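Local coordinates for protein zinc chaperone AztD (Citrobacter koseri, PDB 6CMK) that acts as a periplasmic zinc chaperone, handing one zinc ion directly to the solute binding protein AztC of the AztABCD zinc transport system, at residues I96-H101 / A105-D110; A35-I40 / D110-L115. All blocks are in the same frame, centred on the assembly; numbering follows the deposited sequence.

Contact 1. Residues I96-H101 / A105-D110; sequences IAFHDH and ADIDID. With ZN (zinc ion), chain I.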
loop_
_atom_site.group_PDB
_atom_site.type_symbol
_atom_site.label_atom_id
_atom_site.label_comp_id
_atom_site.label_asym_id
_atom_site.label_seq_id
_atom_site.Cartn_x
_atom_site.Cartn_y
_atom_site.Cartn_z
ATOM N N ILE B 96 -2.532 -14.153 -7.773
ATOM C CA ILE B 96 -1.503 -13.130 -7.633
ATOM C C ILE B 96 -1.683 -12.482 -6.273
ATOM O O ILE B 96 -2.758 -11.953 -5.970
ATOM C CB ILE B 96 -1.566 -12.069 -8.745
ATOM C CG1 ILE B 96 -1.368 -12.725 -10.117
ATOM C CG2 ILE B 96 -0.496 -11.004 -8.494
ATOM C CD1 ILE B 96 -1.585 -11.790 -11.307
ATOM N N ALA B 97 -0.636 -12.521 -5.452
ATOM C CA ALA B 97 -0.677 -11.895 -4.148
ATOM C C ALA B 97 0.694 -11.311 -3.838
ATOM O O ALA B 97 1.712 -11.738 -4.391
ATOM C CB ALA B 97 -1.108 -12.897 -3.065
ATOM N N PHE B 98 0.705 -10.318 -2.957
ATOM C CA PHE B 98 1.919 -9.588 -2.634
ATOM C C PHE B 98 2.207 -9.583 -1.141
ATOM O O PHE B 98 1.322 -9.783 -0.301
ATOM C CB PHE B 98 1.838 -8.148 -3.127
ATOM C CG PHE B 98 1.717 -8.035 -4.613
ATOM C CD1 PHE B 98 2.839 -8.122 -5.424
ATOM C CD2 PHE B 98 0.469 -7.859 -5.201
ATOM C CE1 PHE B 98 2.733 -8.006 -6.814
ATOM C CE2 PHE B 98 0.359 -7.748 -6.580
ATOM C CZ PHE B 98 1.481 -7.831 -7.381
ATOM N N HIS B 99 3.486 -9.376 -0.833
ATOM C CA HIS B 99 3.948 -9.103 0.519
ATOM C C HIS B 99 4.665 -7.761 0.526
ATOM O O HIS B 99 5.563 -7.531 -0.293
ATOM C CB HIS B 99 4.886 -10.198 1.019
ATOM C CG HIS B 99 4.266 -11.556 1.046
ATOM N ND1 HIS B 99 3.363 -11.939 2.013
ATOM C CD2 HIS B 99 4.417 -12.621 0.225
ATOM C CE1 HIS B 99 2.983 -13.184 1.785
ATOM N NE2 HIS B 99 3.609 -13.620 0.706
ATOM N N ASP B 100 4.273 -6.895 1.461
ATOM C CA ASP B 100 4.792 -5.531 1.586
ATOM C C ASP B 100 6.026 -5.558 2.479
ATOM O O ASP B 100 5.913 -5.640 3.703
ATOM C CB ASP B 100 3.711 -4.624 2.167
ATOM C CG ASP B 100 4.141 -3.168 2.280
ATOM O OD1 ASP B 100 5.325 -2.862 2.044
ATOM O OD2 ASP B 100 3.267 -2.329 2.608
ATOM N N HIS B 101 7.212 -5.452 1.876
ATOM C CA HIS B 101 8.468 -5.573 2.606
ATOM C C HIS B 101 9.244 -4.257 2.659
ATOM O O HIS B 101 10.477 -4.251 2.716
ATOM C CB HIS B 101 9.296 -6.703 2.003
ATOM C CG HIS B 101 8.792 -8.060 2.394
ATOM N ND1 HIS B 101 9.355 -9.233 1.945
ATOM C CD2 HIS B 101 7.777 -8.422 3.217
ATOM C CE1 HIS B 101 8.706 -10.261 2.468
ATOM N NE2 HIS B 101 7.743 -9.795 3.243
ATOM N N ALA B 105 8.785 -5.409 -2.609
ATOM C CA ALA B 105 7.613 -6.256 -2.485
ATOM C C ALA B 105 7.951 -7.614 -3.075
ATOM O O ALA B 105 8.760 -7.715 -4.005
ATOM C CB ALA B 105 6.389 -5.661 -3.201
ATOM N N ASP B 106 7.358 -8.655 -2.500
ATOM C CA ASP B 106 7.410 -10.002 -3.039
ATOM C C ASP B 106 6.101 -10.286 -3.758
ATOM O O ASP B 106 5.040 -9.831 -3.331
ATOM C CB ASP B 106 7.598 -11.040 -1.936
ATOM C CG ASP B 106 8.963 -10.976 -1.295
ATOM O OD1 ASP B 106 9.759 -10.088 -1.669
ATOM O OD2 ASP B 106 9.229 -11.820 -0.413
ATOM N N ILE B 107 6.176 -11.051 -4.842
ATOM C CA ILE B 107 4.984 -11.462 -5.586
ATOM C C ILE B 107 4.884 -12.984 -5.556
ATOM O O ILE B 107 5.852 -13.689 -5.873
ATOM C CB ILE B 107 4.989 -10.921 -7.032
ATOM C CG1 ILE B 107 3.654 -11.233 -7.721
ATOM C CG2 ILE B 107 6.161 -11.472 -7.840
ATOM C CD1 ILE B 107 3.521 -10.631 -9.131
ATOM N N ASP B 108 3.713 -13.481 -5.155
ATOM C CA ASP B 108 3.391 -14.905 -5.132
ATOM C C ASP B 108 2.423 -15.194 -6.268
ATOM O O ASP B 108 1.322 -14.632 -6.296
ATOM C CB ASP B 108 2.751 -15.306 -3.805
ATOM C CG ASP B 108 3.702 -15.193 -2.627
ATOM O OD1 ASP B 108 4.932 -15.178 -2.836
ATOM O OD2 ASP B 108 3.205 -15.130 -1.484
ATOM N N ILE B 109 2.813 -16.085 -7.178
ATOM C CA ILE B 109 2.039 -16.378 -8.380
ATOM C C ILE B 109 1.646 -17.847 -8.361
ATOM O O ILE B 109 2.505 -18.730 -8.253
ATOM C CB ILE B 109 2.815 -16.039 -9.664
ATOM C CG1 ILE B 109 3.095 -14.537 -9.732
ATOM C CG2 ILE B 109 2.025 -16.464 -10.896
ATOM C CD1 ILE B 109 4.123 -14.159 -10.762
ATOM N N ASP B 110 0.350 -18.107 -8.486
ATOM C CA ASP B 110 -0.170 -19.458 -8.636
ATOM C C ASP B 110 -1.245 -19.438 -9.710
ATOM O O ASP B 110 -1.678 -18.372 -10.159
ATOM C CB ASP B 110 -0.746 -19.986 -7.315
ATOM C CG ASP B 110 0.245 -19.904 -6.175
ATOM O OD1 ASP B 110 1.358 -20.451 -6.318
ATOM O OD2 ASP B 110 -0.084 -19.283 -5.140
HETATM ZN ZN ZN I . 11.069 -9.727 0.060
#
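F98 and I107 pack side by side on one face of a two-stranded antiparallel hairpin, formed by strands 96-100 and 105-109. F98 CE1 lies 3.5 Å from I107 CG1. I107 extends this branch beside its carbonyl carbon, with CG1 anti to the backbone N (chi1 -173°), and CD1 also reaches the phenyl ring. I96 continues the apolar row, more loosely, through CG2 at 4.1 Å from I107 CD1. The strand 32-42 covers the far end of this face, where I96 and I109 touch R37.

Backbone bonds join A97 with D108 and H99 with D106, each pair in both directions. D108 N lies 2.8 Å from A97 O.

The other face is mostly polar. D106 is buried there, as I96 and I107 are on the first face, but A97, H99 and D108 are partly exposed. H99 NE2 donates to D108 OD2 on its syn side (2.7 Å), but the bond is bent to 132°. The imidazole and carboxylate planes are 67° apart. OD2 lies somewhat out of the ring plane, and NE2 stands out of the carboxylate plane. R192 of the second subunit packs on H99.

At the hairpin turn the zinc ion lies in the ring plane of H101. It is bound by H101 ND1 at 2.6 Å and D106 OD1 at 2.2 Å. H104 and H405 complete this high-affinity site 2, and D106 OD1 also comes close to H405 NE2. The H101 ring stacks on H216 of the second subunit.

The pairing places D106 directly. H101 follows just beyond the last bridge, which probably helps hold the two ligands together. The long H101 bond beside the shorter D106 bond suggests uneven coordination, in the site whose zinc is passed to AztC.

Contact 2. Residues A35-I40 / D110-L115; sequences AWRLFI and DAPKLL
R37 spans the gap from strand 32-42 to the loop at D110 and grips one backbone oxygen. Its NH1 donates to D110 O at 2.8 Å, with an angle of 157° at the hydrogen. The carbonyl points almost straight at this nitrogen (C=O...N 165°), and the oxygen lies close to the guanidinium plane. NH2 adds a weak second bond to the same D110 O, at 3.3 Å. The group therefore meets the carbonyl edge-on with both terminal nitrogens.

P112 packs against the guanidinium. Its CD lies 3.4 Å from R37 NH1, and the two side chains cross at about a right angle.

The reach comes from an extended arginine. R37 is stretched out from CG to NE. This bridges backbones whose nearest CA atoms, those of R37 and P112, are 9.3 Å apart. NH1 has a second acceptor in S94 O, so two backbone carbonyls help fix the rotation of the guanidinium. L59 packs against the R37 side chain, and A60 touches P112.

Within the beta-propeller, R37 lies on an inner strand of a four-stranded sheet, between strands 47-52 and 392-403. Its partner is the link from strand 105-109 to strand 113-120. The arginine therefore ties one sheet to the next across the seam between them.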
loop_
_atom_site.group_PDB
_atom_site.type_symbol
_atom_site.label_atom_id
_atom_site.label_comp_id
_atom_site.label_asym_id
_atom_site.label_seq_id
_atom_site.Cartn_x
_atom_site.Cartn_y
_atom_site.Cartn_z
ATOM N N ALA B 35 3.168 -9.447 -13.218
ATOM C CA ALA B 35 2.054 -10.320 -13.568
ATOM C C ALA B 35 0.752 -9.572 -13.366
ATOM O O ALA B 35 0.524 -8.990 -12.298
ATOM C CB ALA B 35 2.065 -11.609 -12.736
ATOM N N TRP B 36 -0.089 -9.585 -14.399
ATOM C CA TRP B 36 -1.419 -8.997 -14.342
ATOM C C TRP B 36 -2.401 -9.926 -15.041
ATOM O O TRP B 36 -2.066 -10.545 -16.055
ATOM C CB TRP B 36 -1.477 -7.626 -15.013
ATOM C CG TRP B 36 -0.678 -6.527 -14.347
ATOM C CD1 TRP B 36 0.674 -6.367 -14.378
ATOM C CD2 TRP B 36 -1.194 -5.422 -13.604
ATOM N NE1 TRP B 36 1.041 -5.234 -13.692
ATOM C CE2 TRP B 36 -0.091 -4.637 -13.201
ATOM C CE3 TRP B 36 -2.474 -5.022 -13.228
ATOM C CZ2 TRP B 36 -0.240 -3.482 -12.454
ATOM C CZ3 TRP B 36 -2.613 -3.869 -12.484
ATOM C CH2 TRP B 36 -1.500 -3.117 -12.104
ATOM N N ARG B 37 -3.620 -9.999 -14.510
ATOM C CA ARG B 37 -4.635 -10.904 -15.025
ATOM C C ARG B 37 -5.963 -10.186 -15.169
ATOM O O ARG B 37 -6.326 -9.355 -14.334
ATOM C CB ARG B 37 -4.779 -12.114 -14.109
ATOM C CG ARG B 37 -3.580 -13.020 -14.216
ATOM C CD ARG B 37 -3.556 -14.096 -13.166
ATOM N NE ARG B 37 -2.341 -14.884 -13.303
ATOM C CZ ARG B 37 -2.064 -15.970 -12.598
ATOM N NH1 ARG B 37 -2.916 -16.405 -11.686
ATOM N NH2 ARG B 37 -0.928 -16.620 -12.809
ATOM N N LEU B 38 -6.662 -10.500 -16.256
ATOM C CA LEU B 38 -8.017 -10.042 -16.499
ATOM C C LEU B 38 -9.000 -11.128 -16.105
ATOM O O LEU B 38 -8.770 -12.313 -16.358
ATOM C CB LEU B 38 -8.242 -9.710 -17.975
ATOM C CG LEU B 38 -7.216 -8.814 -18.656
ATOM C CD1 LEU B 38 -7.547 -8.684 -20.152
ATOM C CD2 LEU B 38 -7.187 -7.470 -17.974
ATOM N N PHE B 39 -10.119 -10.710 -15.532
ATOM C CA PHE B 39 -11.237 -11.595 -15.246
ATOM C C PHE B 39 -12.444 -11.030 -15.971
ATOM O O PHE B 39 -12.806 -9.870 -15.759
ATOM C CB PHE B 39 -11.454 -11.708 -13.736
ATOM C CG PHE B 39 -10.279 -12.309 -13.032
ATOM C CD1 PHE B 39 -9.163 -11.542 -12.765
ATOM C CD2 PHE B 39 -10.259 -13.652 -12.704
ATOM C CE1 PHE B 39 -8.059 -12.088 -12.154
ATOM C CE2 PHE B 39 -9.156 -14.206 -12.087
ATOM C CZ PHE B 39 -8.059 -13.423 -11.816
ATOM N N ILE B 40 -13.031 -11.835 -16.857
ATOM C CA ILE B 40 -14.004 -11.347 -17.826
ATOM C C ILE B 40 -15.238 -12.229 -17.756
ATOM O O ILE B 40 -15.153 -13.445 -17.966
ATOM C CB ILE B 40 -13.441 -11.335 -19.253
ATOM C CG1 ILE B 40 -12.097 -10.598 -19.313
ATOM C CG2 ILE B 40 -14.430 -10.670 -20.189
ATOM C CD1 ILE B 40 -10.993 -11.469 -19.840
ATOM N N ASP B 110 0.350 -18.107 -8.486
ATOM C CA ASP B 110 -0.170 -19.458 -8.636
ATOM C C ASP B 110 -1.245 -19.438 -9.710
ATOM O O ASP B 110 -1.678 -18.372 -10.159
ATOM C CB ASP B 110 -0.746 -19.986 -7.315
ATOM C CG ASP B 110 0.245 -19.904 -6.175
ATOM O OD1 ASP B 110 1.358 -20.451 -6.318
ATOM O OD2 ASP B 110 -0.084 -19.283 -5.140
ATOM N N ALA B 111 -1.679 -20.627 -10.125
ATOM C CA ALA B 111 -2.779 -20.705 -11.071
ATOM C C ALA B 111 -4.040 -20.126 -10.435
ATOM O O ALA B 111 -4.258 -20.292 -9.231
ATOM C CB ALA B 111 -3.042 -22.147 -11.499
ATOM N N PRO B 112 -4.880 -19.435 -11.200
ATOM C CA PRO B 112 -6.168 -19.000 -10.654
ATOM C C PRO B 112 -7.028 -20.217 -10.362
ATOM O O PRO B 112 -6.887 -21.262 -10.995
ATOM C CB PRO B 112 -6.759 -18.138 -11.779
ATOM C CG PRO B 112 -6.143 -18.710 -13.027
ATOM C CD PRO B 112 -4.755 -19.130 -12.634
ATOM N N LYS B 113 -7.906 -20.095 -9.371
ATOM C CA LYS B 113 -8.756 -21.229 -9.043
ATOM C C LYS B 113 -10.071 -20.774 -8.426
ATOM O O LYS B 113 -10.163 -19.716 -7.793
ATOM C CB LYS B 113 -8.037 -22.207 -8.104
ATOM C CG LYS B 113 -7.725 -21.665 -6.722
ATOM C CD LYS B 113 -6.924 -22.676 -5.913
ATOM C CE LYS B 113 -6.269 -22.040 -4.696
ATOM N NZ LYS B 113 -5.154 -21.119 -5.056
ATOM N N LEU B 114 -11.094 -21.592 -8.634
ATOM C CA LEU B 114 -12.373 -21.384 -7.978
ATOM C C LEU B 114 -12.254 -21.831 -6.531
ATOM O O LEU B 114 -11.840 -22.961 -6.257
ATOM C CB LEU B 114 -13.470 -22.178 -8.683
ATOM C CG LEU B 114 -14.527 -21.444 -9.502
ATOM C CD1 LEU B 114 -15.461 -22.475 -10.113
ATOM C CD2 LEU B 114 -15.314 -20.456 -8.663
ATOM N N LEU B 115 -12.593 -20.948 -5.617
ATOM C CA LEU B 115 -12.548 -21.301 -4.213
ATOM C C LEU B 115 -13.853 -21.954 -3.794
ATOM O O LEU B 115 -14.878 -21.830 -4.478
ATOM C CB LEU B 115 -12.285 -20.062 -3.370
ATOM C CG LEU B 115 -10.858 -19.521 -3.464
ATOM C CD1 LEU B 115 -10.788 -18.127 -2.873
ATOM C CD2 LEU B 115 -9.852 -20.451 -2.787
#

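Overall arrangement
Contact 1 joins neighbouring strands of one hairpin. Contact 2 joins two sheets through a single arginine. Their chemistry differs accordingly: regular backbone pairing, apolar packing and a zinc site in contact 1, and a side chain on a main-chain carbonyl in contact 2. Both are partly buried. Contact 1 lies farther out: its centre is about 23 Å from the centre of the chain, that of contact 2 about 17 Å. Contact 1 meets the second subunit at four residues, the contact 2 segments at W36 alone. The two share D110, just after the hairpin's second strand. They also touch directly, I109 CG2 lying 3.5 Å from R37 NH2. The metal-bearing hairpin is thus linked at its base to strand 32-42.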